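Local coordinates for protein cortical-lytic enzyme (Clostridium perfringens, PDB 5JIP) that probably hydrolyses spore-cortex peptidoglycan during germination as a muramidase of glycoside hydrolase family 25, and carries a bound magnesium ion, at residues W196-G208 with V217-L229. Numbering follows the deposited sequence.
Sequences WKRWTMWQFTDEG and VDLNWGPNSIDSL. With MG (magnesium ion), chain E.
W221 O accepts a hydrogen bond from W202 N at 2.8 Å and also receives a CA-H...O contact from M201; W221 N returns a bond to W202 O. This doubly bonded pair belongs to the β hairpin of strands 201-208 and 217-221, whose arms lie between strands 175-178 and 15-19 and so help close the barrel sheet of the family 25 domain. The hairpin illustrates how an antiparallel ladder absorbs irregularity: two β bulges each shift the register by one residue, yet G208 and V217 still exchange two backbone bonds.

Aromatic rings gather on one side. F204 CG sits between its own backbone N and carbonyl carbon (chi1 63°), which brings the phenyl over one face of W221. The two rings form an offset stack, planes 19° apart. F204 CD1 lies 3.2 Å from W221 NE1. The W202 ring meets W221 obliquely, through CE3 at W221 CD1, while F204 CZ rests on L219 CB.

Q203 and N220 point together to the other face, as a non-hydrogen-bonded pair. N220 OD1 lies 3.1 Å from Q203 CB and accepts a hydrogen bond from W176 NE1, and N220 ND2 donates to D18; Q203 OE1 accepts hydrogen bonds from the hydroxyls of Y149 and Y180, which probably hold the amide at the end of its extended side chain.

At the start of strand 201-208, T200 CG2 and M201 SD pack on L229 CD2 at 3.7 and 3.9 Å. L229 ends the 3-10 turn in which D227 O binds magnesium at 2.2 Å, with M230, D258 and D304 completing the protein ligands and two waters at 2.1 Å.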
ATOM      1  N   TRP A 196      13.827 -12.379  -6.775  1.00  9.84           N
ATOM      2  CA  TRP A 196      12.408 -12.103  -6.913  1.00 11.26           C
ATOM      3  C   TRP A 196      11.610 -12.998  -5.983  1.00  7.78           C
ATOM      4  O   TRP A 196      11.717 -14.229  -6.051  1.00  8.94           O
ATOM      5  CB  TRP A 196      11.980 -12.335  -8.362  1.00  8.58           C
ATOM      6  CG  TRP A 196      12.226 -11.147  -9.259  1.00  5.87           C
ATOM      7  CD1 TRP A 196      11.573  -9.932  -9.221  1.00  4.91           C
ATOM      8  CD2 TRP A 196      13.157 -11.060 -10.348  1.00  6.86           C
ATOM      9  NE1 TRP A 196      12.053  -9.109 -10.203  1.00  4.09           N
ATOM     10  CE2 TRP A 196      13.010  -9.786 -10.923  1.00  4.00           C
ATOM     11  CE3 TRP A 196      14.089 -11.949 -10.905  1.00  7.77           C
ATOM     12  CZ2 TRP A 196      13.785  -9.363 -11.996  1.00  5.78           C
ATOM     13  CZ3 TRP A 196      14.842 -11.528 -11.982  1.00  8.51           C
ATOM     14  CH2 TRP A 196      14.687 -10.247 -12.514  1.00  8.13           C
ATOM     15  N   LYS A 197      10.819 -12.385  -5.102  1.00  8.21           N
ATOM     16  CA  LYS A 197       9.943 -13.173  -4.234  1.00  7.09           C
ATOM     17  C   LYS A 197       8.881 -13.917  -5.027  1.00  9.98           C
ATOM     18  O   LYS A 197       8.488 -15.025  -4.659  1.00 10.66           O
ATOM     19  CB  LYS A 197       9.264 -12.289  -3.201  1.00 13.12           C
ATOM     20  CG  LYS A 197      10.208 -11.455  -2.358  1.00 16.45           C
ATOM     21  CD  LYS A 197      10.978 -12.299  -1.399  1.00 23.58           C
ATOM     22  CE  LYS A 197      11.659 -11.428  -0.337  1.00 37.73           C
ATOM     23  NZ  LYS A 197      10.729 -10.369   0.246  1.00 36.84           N
ATOM     24  N   ARG A 198       8.383 -13.314  -6.099  1.00  7.87           N
ATOM     25  CA  ARG A 198       7.302 -13.894  -6.884  1.00  8.62           C
ATOM     26  C   ARG A 198       7.484 -13.537  -8.347  1.00  9.07           C
ATOM     27  O   ARG A 198       8.087 -12.509  -8.674  1.00  9.51           O
ATOM     28  CB  ARG A 198       5.931 -13.359  -6.446  1.00 13.27           C
ATOM     29  CG  ARG A 198       5.483 -13.778  -5.100  1.00 16.96           C
ATOM     30  CD  ARG A 198       4.199 -13.042  -4.722  1.00 29.28           C
ATOM     31  NE  ARG A 198       3.110 -13.260  -5.684  1.00 28.43           N
ATOM     32  CZ  ARG A 198       2.425 -14.397  -5.800  1.00 25.83           C
ATOM     33  NH1 ARG A 198       2.720 -15.448  -5.029  1.00 27.28           N
ATOM     34  NH2 ARG A 198       1.443 -14.486  -6.696  1.00 26.53           N
ATOM     35  N   TRP A 199       6.939 -14.385  -9.220  1.00  8.11           N
ATOM     36  CA  TRP A 199       6.687 -13.977 -10.592  1.00  8.44           C
ATOM     37  C   TRP A 199       5.309 -13.347 -10.703  1.00  5.99           C
ATOM     38  O   TRP A 199       4.357 -13.728 -10.018  1.00  5.67           O
ATOM     39  CB  TRP A 199       6.823 -15.127 -11.597  1.00  6.87           C
ATOM     40  CG  TRP A 199       6.035 -16.396 -11.403  1.00  7.39           C
ATOM     41  CD1 TRP A 199       6.499 -17.573 -10.899  1.00  9.10           C
ATOM     42  CD2 TRP A 199       4.699 -16.659 -11.852  1.00  8.33           C
ATOM     43  NE1 TRP A 199       5.513 -18.532 -10.938  1.00  9.48           N
ATOM     44  CE2 TRP A 199       4.398 -17.995 -11.521  1.00  9.75           C
ATOM     45  CE3 TRP A 199       3.712 -15.880 -12.430  1.00  6.42           C
ATOM     46  CZ2 TRP A 199       3.174 -18.562 -11.793  1.00  7.10           C
ATOM     47  CZ3 TRP A 199       2.485 -16.448 -12.688  1.00  7.87           C
ATOM     48  CH2 TRP A 199       2.220 -17.767 -12.363  1.00 10.60           C
ATOM     49  N   THR A 200       5.231 -12.334 -11.548  1.00  5.82           N
ATOM     50  CA  THR A 200       3.970 -11.711 -11.885  1.00  7.66           C
ATOM     51  C   THR A 200       3.303 -12.426 -13.059  1.00  5.92           C
ATOM     52  O   THR A 200       2.078 -12.621 -13.048  1.00  7.37           O
ATOM     53  CB  THR A 200       4.230 -10.235 -12.197  1.00  7.88           C
ATOM     54  OG1 THR A 200       4.716  -9.604 -11.005  1.00  8.25           O
ATOM     55  CG2 THR A 200       3.008  -9.541 -12.701  1.00  6.30           C
ATOM     56  N   MET A 201       4.084 -12.799 -14.079  1.00  4.70           N
ATOM     57  CA  MET A 201       3.595 -13.632 -15.177  1.00  5.99           C
ATOM     58  C   MET A 201       4.627 -14.704 -15.482  1.00  8.87           C
ATOM     59  O   MET A 201       5.818 -14.548 -15.206  1.00  5.23           O
ATOM     60  CB  MET A 201       3.314 -12.813 -16.430  1.00  5.43           C
ATOM     61  CG  MET A 201       2.157 -11.856 -16.282  1.00 17.93           C
ATOM     62  SD  MET A 201       1.765 -10.919 -17.807  1.00 18.30           S
ATOM     63  CE  MET A 201       2.288 -11.978 -19.115  1.00  5.16           C
ATOM     64  N   TRP A 202       4.140 -15.803 -16.032  1.00  4.12           N
ATOM     65  CA  TRP A 202       4.956 -16.957 -16.401  1.00  5.25           C
ATOM     66  C   TRP A 202       4.597 -17.353 -17.829  1.00  6.79           C
ATOM     67  O   TRP A 202       3.456 -17.751 -18.093  1.00  6.19           O
ATOM     68  CB  TRP A 202       4.715 -18.111 -15.430  1.00  7.96           C
ATOM     69  CG  TRP A 202       5.268 -19.452 -15.831  1.00  8.29           C
ATOM     70  CD1 TRP A 202       6.290 -19.713 -16.690  1.00  8.19           C
ATOM     71  CD2 TRP A 202       4.785 -20.731 -15.381  1.00  6.22           C
ATOM     72  NE1 TRP A 202       6.498 -21.087 -16.787  1.00  8.65           N
ATOM     73  CE2 TRP A 202       5.566 -21.723 -16.004  1.00  8.25           C
ATOM     74  CE3 TRP A 202       3.775 -21.120 -14.502  1.00  9.33           C
ATOM     75  CZ2 TRP A 202       5.364 -23.078 -15.767  1.00  6.83           C
ATOM     76  CZ3 TRP A 202       3.571 -22.466 -14.280  1.00  8.60           C
ATOM     77  CH2 TRP A 202       4.361 -23.424 -14.897  1.00  9.13           C
ATOM     78  N   GLN A 203       5.551 -17.185 -18.746  1.00  7.37           N
ATOM     79  CA  GLN A 203       5.418 -17.655 -20.119  1.00  5.21           C
ATOM     80  C   GLN A 203       5.818 -19.124 -20.125  1.00  5.88           C
ATOM     81  O   GLN A 203       6.996 -19.447 -19.931  1.00  7.23           O
ATOM     82  CB  GLN A 203       6.309 -16.859 -21.059  1.00  5.39           C
ATOM     83  CG  GLN A 203       5.994 -17.085 -22.526  1.00  7.54           C
ATOM     84  CD  GLN A 203       6.952 -16.319 -23.382  1.00  7.14           C
ATOM     85  OE1 GLN A 203       8.126 -16.655 -23.462  1.00  9.81           O
ATOM     86  NE2 GLN A 203       6.455 -15.265 -24.029  1.00  6.15           N
ATOM     87  N   PHE A 204       4.830 -20.009 -20.251  1.00  6.78           N
ATOM     88  CA  PHE A 204       5.081 -21.438 -20.107  1.00  6.51           C
ATOM     89  C   PHE A 204       5.227 -22.161 -21.439  1.00  9.68           C
ATOM     90  O   PHE A 204       5.647 -23.322 -21.453  1.00  9.43           O
ATOM     91  CB  PHE A 204       3.975 -22.097 -19.256  1.00  9.66           C
ATOM     92  CG  PHE A 204       2.600 -22.030 -19.868  1.00  5.38           C
ATOM     93  CD1 PHE A 204       1.769 -20.942 -19.607  1.00  6.45           C
ATOM     94  CD2 PHE A 204       2.147 -23.034 -20.702  1.00  9.35           C
ATOM     95  CE1 PHE A 204       0.514 -20.856 -20.171  1.00  9.38           C
ATOM     96  CE2 PHE A 204       0.885 -22.950 -21.282  1.00 11.23           C
ATOM     97  CZ  PHE A 204       0.075 -21.855 -21.023  1.00  8.93           C
ATOM     98  N   THR A 205       4.932 -21.510 -22.564  1.00  8.75           N
ATOM     99  CA  THR A 205       5.188 -22.135 -23.848  1.00  8.65           C
ATOM    100  C   THR A 205       5.366 -21.054 -24.893  1.00  9.69           C
ATOM    101  O   THR A 205       4.853 -19.943 -24.747  1.00  7.75           O
ATOM    102  CB  THR A 205       4.047 -23.070 -24.256  1.00 10.19           C
ATOM    103  OG1 THR A 205       4.385 -23.713 -25.479  1.00 13.01           O
ATOM    104  CG2 THR A 205       2.771 -22.299 -24.440  1.00 10.37           C
ATOM    105  N   ASP A 206       6.094 -21.409 -25.945  1.00  9.30           N
ATOM    106  CA  ASP A 206       6.178 -20.628 -27.165  1.00 10.68           C
ATOM    107  C   ASP A 206       5.450 -21.303 -28.319  1.00 10.35           C
ATOM    108  O   ASP A 206       5.486 -20.790 -29.441  1.00 12.89           O
ATOM    109  CB  ASP A 206       7.635 -20.394 -27.555  1.00  9.22           C
ATOM    110  CG  ASP A 206       8.413 -21.694 -27.762  1.00 11.57           C
ATOM    111  OD1 ASP A 206       7.953 -22.744 -27.324  1.00  8.89           O
ATOM    112  OD2 ASP A 206       9.514 -21.645 -28.333  1.00 10.34           O
ATOM    113  N   GLU A 207       4.777 -22.416 -28.058  1.00  7.94           N
ATOM    114  CA  GLU A 207       4.195 -23.260 -29.093  1.00 11.20           C
ATOM    115  C   GLU A 207       2.782 -23.639 -28.736  1.00 12.04           C
ATOM    116  O   GLU A 207       2.315 -24.740 -29.040  1.00 13.62           O
ATOM    117  CB  GLU A 207       5.019 -24.526 -29.293  1.00 18.70           C
ATOM    118  CG  GLU A 207       6.383 -24.285 -29.777  1.00 22.17           C
ATOM    119  CD  GLU A 207       7.110 -25.570 -30.095  1.00 24.32           C
ATOM    120  OE1 GLU A 207       6.860 -26.595 -29.420  1.00 25.64           O
ATOM    121  OE2 GLU A 207       7.912 -25.539 -31.043  1.00 35.38           O
ATOM    122  N   GLY A 208       2.055 -22.731 -28.119  1.00  8.99           N
ATOM    123  CA  GLY A 208       0.734 -23.055 -27.665  1.00  7.69           C
ATOM    124  C   GLY A 208      -0.287 -23.011 -28.784  1.00 11.26           C
ATOM    125  O   GLY A 208      -0.058 -22.462 -29.860  1.00 13.16           O
ATOM    126  N   VAL A 217       1.718 -20.115 -30.523  1.00 10.83           N
ATOM    127  CA  VAL A 217       1.689 -18.806 -29.899  1.00  9.57           C
ATOM    128  C   VAL A 217       2.286 -18.891 -28.492  1.00  8.17           C
ATOM    129  O   VAL A 217       2.207 -19.930 -27.826  1.00  6.62           O
ATOM    130  CB  VAL A 217       0.228 -18.267 -29.906  1.00  7.51           C
ATOM    131  CG1 VAL A 217      -0.695 -19.167 -29.075  1.00 11.55           C
ATOM    132  CG2 VAL A 217       0.165 -16.827 -29.426  1.00 15.40           C
ATOM    133  N   ASP A 218       2.923 -17.799 -28.069  1.00  9.14           N
ATOM    134  CA  ASP A 218       3.387 -17.645 -26.689  1.00  8.50           C
ATOM    135  C   ASP A 218       2.187 -17.518 -25.761  1.00 10.40           C
ATOM    136  O   ASP A 218       1.312 -16.681 -25.987  1.00  6.59           O
ATOM    137  CB  ASP A 218       4.252 -16.392 -26.516  1.00  6.65           C
ATOM    138  CG  ASP A 218       5.552 -16.406 -27.291  1.00  9.85           C
ATOM    139  OD1 ASP A 218       5.987 -17.470 -27.788  1.00 12.41           O
ATOM    140  OD2 ASP A 218       6.173 -15.315 -27.372  1.00  6.88           O
ATOM    141  N   LEU A 219       2.138 -18.336 -24.720  1.00  6.99           N
ATOM    142  CA  LEU A 219       1.048 -18.280 -23.753  1.00  6.17           C
ATOM    143  C   LEU A 219       1.589 -18.067 -22.342  1.00  6.73           C
ATOM    144  O   LEU A 219       2.688 -18.518 -21.993  1.00  8.77           O
ATOM    145  CB  LEU A 219       0.212 -19.538 -23.784  1.00  7.86           C
ATOM    146  CG  LEU A 219      -0.499 -19.813 -25.127  1.00  7.34           C
ATOM    147  CD1 LEU A 219      -1.200 -21.147 -25.056  1.00  9.58           C
ATOM    148  CD2 LEU A 219      -1.461 -18.663 -25.494  1.00  6.49           C
ATOM    149  N   ASN A 220       0.776 -17.410 -21.519  1.00  6.84           N
ATOM    150  CA  ASN A 220       1.235 -16.879 -20.240  1.00  4.83           C
ATOM    151  C   ASN A 220       0.183 -17.051 -19.164  1.00  7.20           C
ATOM    152  O   ASN A 220      -1.013 -16.835 -19.402  1.00  6.83           O
ATOM    153  CB  ASN A 220       1.540 -15.382 -20.331  1.00  7.84           C
ATOM    154  CG  ASN A 220       2.530 -15.050 -21.424  1.00  8.27           C
ATOM    155  OD1 ASN A 220       3.726 -15.232 -21.253  1.00  7.34           O
ATOM    156  ND2 ASN A 220       2.038 -14.499 -22.530  1.00  5.67           N
ATOM    157  N   TRP A 221       0.646 -17.401 -17.971  1.00  6.82           N
ATOM    158  CA  TRP A 221      -0.140 -17.255 -16.760  1.00  6.01           C
ATOM    159  C   TRP A 221       0.179 -15.920 -16.103  1.00  6.51           C
ATOM    160  O   TRP A 221       1.339 -15.489 -16.054  1.00  7.01           O
ATOM    161  CB  TRP A 221       0.141 -18.385 -15.761  1.00  8.30           C
ATOM    162  CG  TRP A 221      -0.119 -19.759 -16.285  1.00  7.05           C
ATOM    163  CD1 TRP A 221       0.806 -20.732 -16.492  1.00  6.28           C
ATOM    164  CD2 TRP A 221      -1.389 -20.309 -16.686  1.00  7.59           C
ATOM    165  NE1 TRP A 221       0.205 -21.863 -16.978  1.00  9.02           N
ATOM    166  CE2 TRP A 221      -1.142 -21.633 -17.123  1.00 10.33           C
ATOM    167  CE3 TRP A 221      -2.699 -19.825 -16.697  1.00  6.70           C
ATOM    168  CZ2 TRP A 221      -2.156 -22.474 -17.564  1.00 11.60           C
ATOM    169  CZ3 TRP A 221      -3.722 -20.658 -17.164  1.00 12.12           C
ATOM    170  CH2 TRP A 221      -3.442 -21.975 -17.579  1.00 13.26           C
ATOM    171  N   GLY A 222      -0.859 -15.286 -15.573  1.00  8.08           N
ATOM    172  CA  GLY A 222      -0.724 -14.028 -14.886  1.00  6.28           C
ATOM    173  C   GLY A 222      -1.218 -14.084 -13.451  1.00  7.22           C
ATOM    174  O   GLY A 222      -1.534 -15.149 -12.903  1.00  6.97           O
ATOM    175  N   PRO A 223      -1.303 -12.909 -12.825  1.00  8.47           N
ATOM    176  CA  PRO A 223      -1.838 -12.805 -11.464  1.00 11.05           C
ATOM    177  C   PRO A 223      -3.278 -13.295 -11.360  1.00 12.30           C
ATOM    178  O   PRO A 223      -3.998 -13.440 -12.344  1.00  8.22           O
ATOM    179  CB  PRO A 223      -1.751 -11.301 -11.159  1.00  8.06           C
ATOM    180  CG  PRO A 223      -0.847 -10.727 -12.195  1.00 11.89           C
ATOM    181  CD  PRO A 223      -0.977 -11.598 -13.397  1.00  6.55           C
ATOM    182  N   ASN A 224      -3.703 -13.525 -10.116  1.00 10.07           N
ATOM    183  CA  ASN A 224      -5.066 -13.952  -9.852  1.00 10.82           C
ATOM    184  C   ASN A 224      -6.092 -12.933 -10.309  1.00 11.87           C
ATOM    185  O   ASN A 224      -7.230 -13.301 -10.630  1.00 14.62           O
ATOM    186  CB  ASN A 224      -5.228 -14.219  -8.367  1.00 11.55           C
ATOM    187  CG  ASN A 224      -4.476 -15.451  -7.930  1.00 18.68           C
ATOM    188  OD1 ASN A 224      -3.804 -16.105  -8.734  1.00 15.31           O
ATOM    189  ND2 ASN A 224      -4.600 -15.794  -6.663  1.00 20.03           N
ATOM    190  N   SER A 225      -5.725 -11.658 -10.323  1.00 12.10           N
ATOM    191  CA  SER A 225      -6.596 -10.602 -10.800  1.00  9.74           C
ATOM    192  C   SER A 225      -5.922  -9.809 -11.906  1.00  6.63           C
ATOM    193  O   SER A 225      -4.753  -9.441 -11.796  1.00  7.32           O
ATOM    194  CB  SER A 225      -6.967  -9.643  -9.682  1.00 11.32           C
ATOM    195  OG  SER A 225      -7.769  -8.607 -10.208  1.00 11.44           O
ATOM    196  N   ILE A 226      -6.699  -9.506 -12.947  1.00  7.98           N
ATOM    197  CA  ILE A 226      -6.219  -8.638 -14.018  1.00  6.28           C
ATOM    198  C   ILE A 226      -5.802  -7.282 -13.452  1.00  8.65           C
ATOM    199  O   ILE A 226      -4.941  -6.601 -14.014  1.00  6.32           O
ATOM    200  CB  ILE A 226      -7.305  -8.504 -15.105  1.00 11.20           C
ATOM    201  CG1 ILE A 226      -6.790  -7.676 -16.270  1.00 13.47           C
ATOM    202  CG2 ILE A 226      -8.562  -7.864 -14.556  1.00 10.83           C
ATOM    203  CD1 ILE A 226      -5.688  -8.409 -17.083  1.00 12.72           C
ATOM    204  N   ASP A 227      -6.413  -6.867 -12.342  1.00  5.23           N
ATOM    205  CA  ASP A 227      -6.078  -5.593 -11.728  1.00  7.66           C
ATOM    206  C   ASP A 227      -4.600  -5.515 -11.363  1.00  6.94           C
ATOM    207  O   ASP A 227      -4.008  -4.431 -11.422  1.00  7.18           O
ATOM    208  CB  ASP A 227      -6.939  -5.365 -10.475  1.00  7.24           C
ATOM    209  CG  ASP A 227      -8.443  -5.356 -10.755  1.00 12.92           C
ATOM    210  OD1 ASP A 227      -8.843  -5.098 -11.881  1.00 14.96           O
ATOM    211  OD2 ASP A 227      -9.222  -5.598  -9.805  1.00 16.38           O
ATOM    212  N   SER A 228      -3.978  -6.655 -11.056  1.00  5.50           N
ATOM    213  CA  SER A 228      -2.576  -6.666 -10.641  1.00  5.57           C
ATOM    214  C   SER A 228      -1.612  -6.404 -11.801  1.00  5.28           C
ATOM    215  O   SER A 228      -0.424  -6.242 -11.562  1.00  6.28           O
ATOM    216  CB  SER A 228      -2.242  -7.995  -9.986  1.00  6.68           C
ATOM    217  OG  SER A 228      -2.962  -8.116  -8.762  1.00 10.38           O
ATOM    218  N   LEU A 229      -2.097  -6.395 -13.041  1.00  6.81           N
ATOM    219  CA  LEU A 229      -1.285  -6.005 -14.185  1.00  5.76           C
ATOM    220  C   LEU A 229      -1.499  -4.555 -14.597  1.00  6.46           C
ATOM    221  O   LEU A 229      -0.694  -4.027 -15.390  1.00  5.70           O
ATOM    222  CB  LEU A 229      -1.603  -6.908 -15.395  1.00  5.93           C
ATOM    223  CG  LEU A 229      -1.235  -8.394 -15.269  1.00  6.30           C
ATOM    224  CD1 LEU A 229      -1.671  -9.153 -16.515  1.00  9.49           C
ATOM    225  CD2 LEU A 229       0.281  -8.552 -15.021  1.00  9.85           C
TER
HETATM  226 MG    MG E 403      -2.993  -2.769 -10.477  0.99  7.18          MG
HETATM  227  O   HOH W   1      -1.051  -3.450 -10.913  1.00  5.99           O
HETATM  228  O   HOH W   2      -4.908  -1.931 -10.064  1.00  4.65           O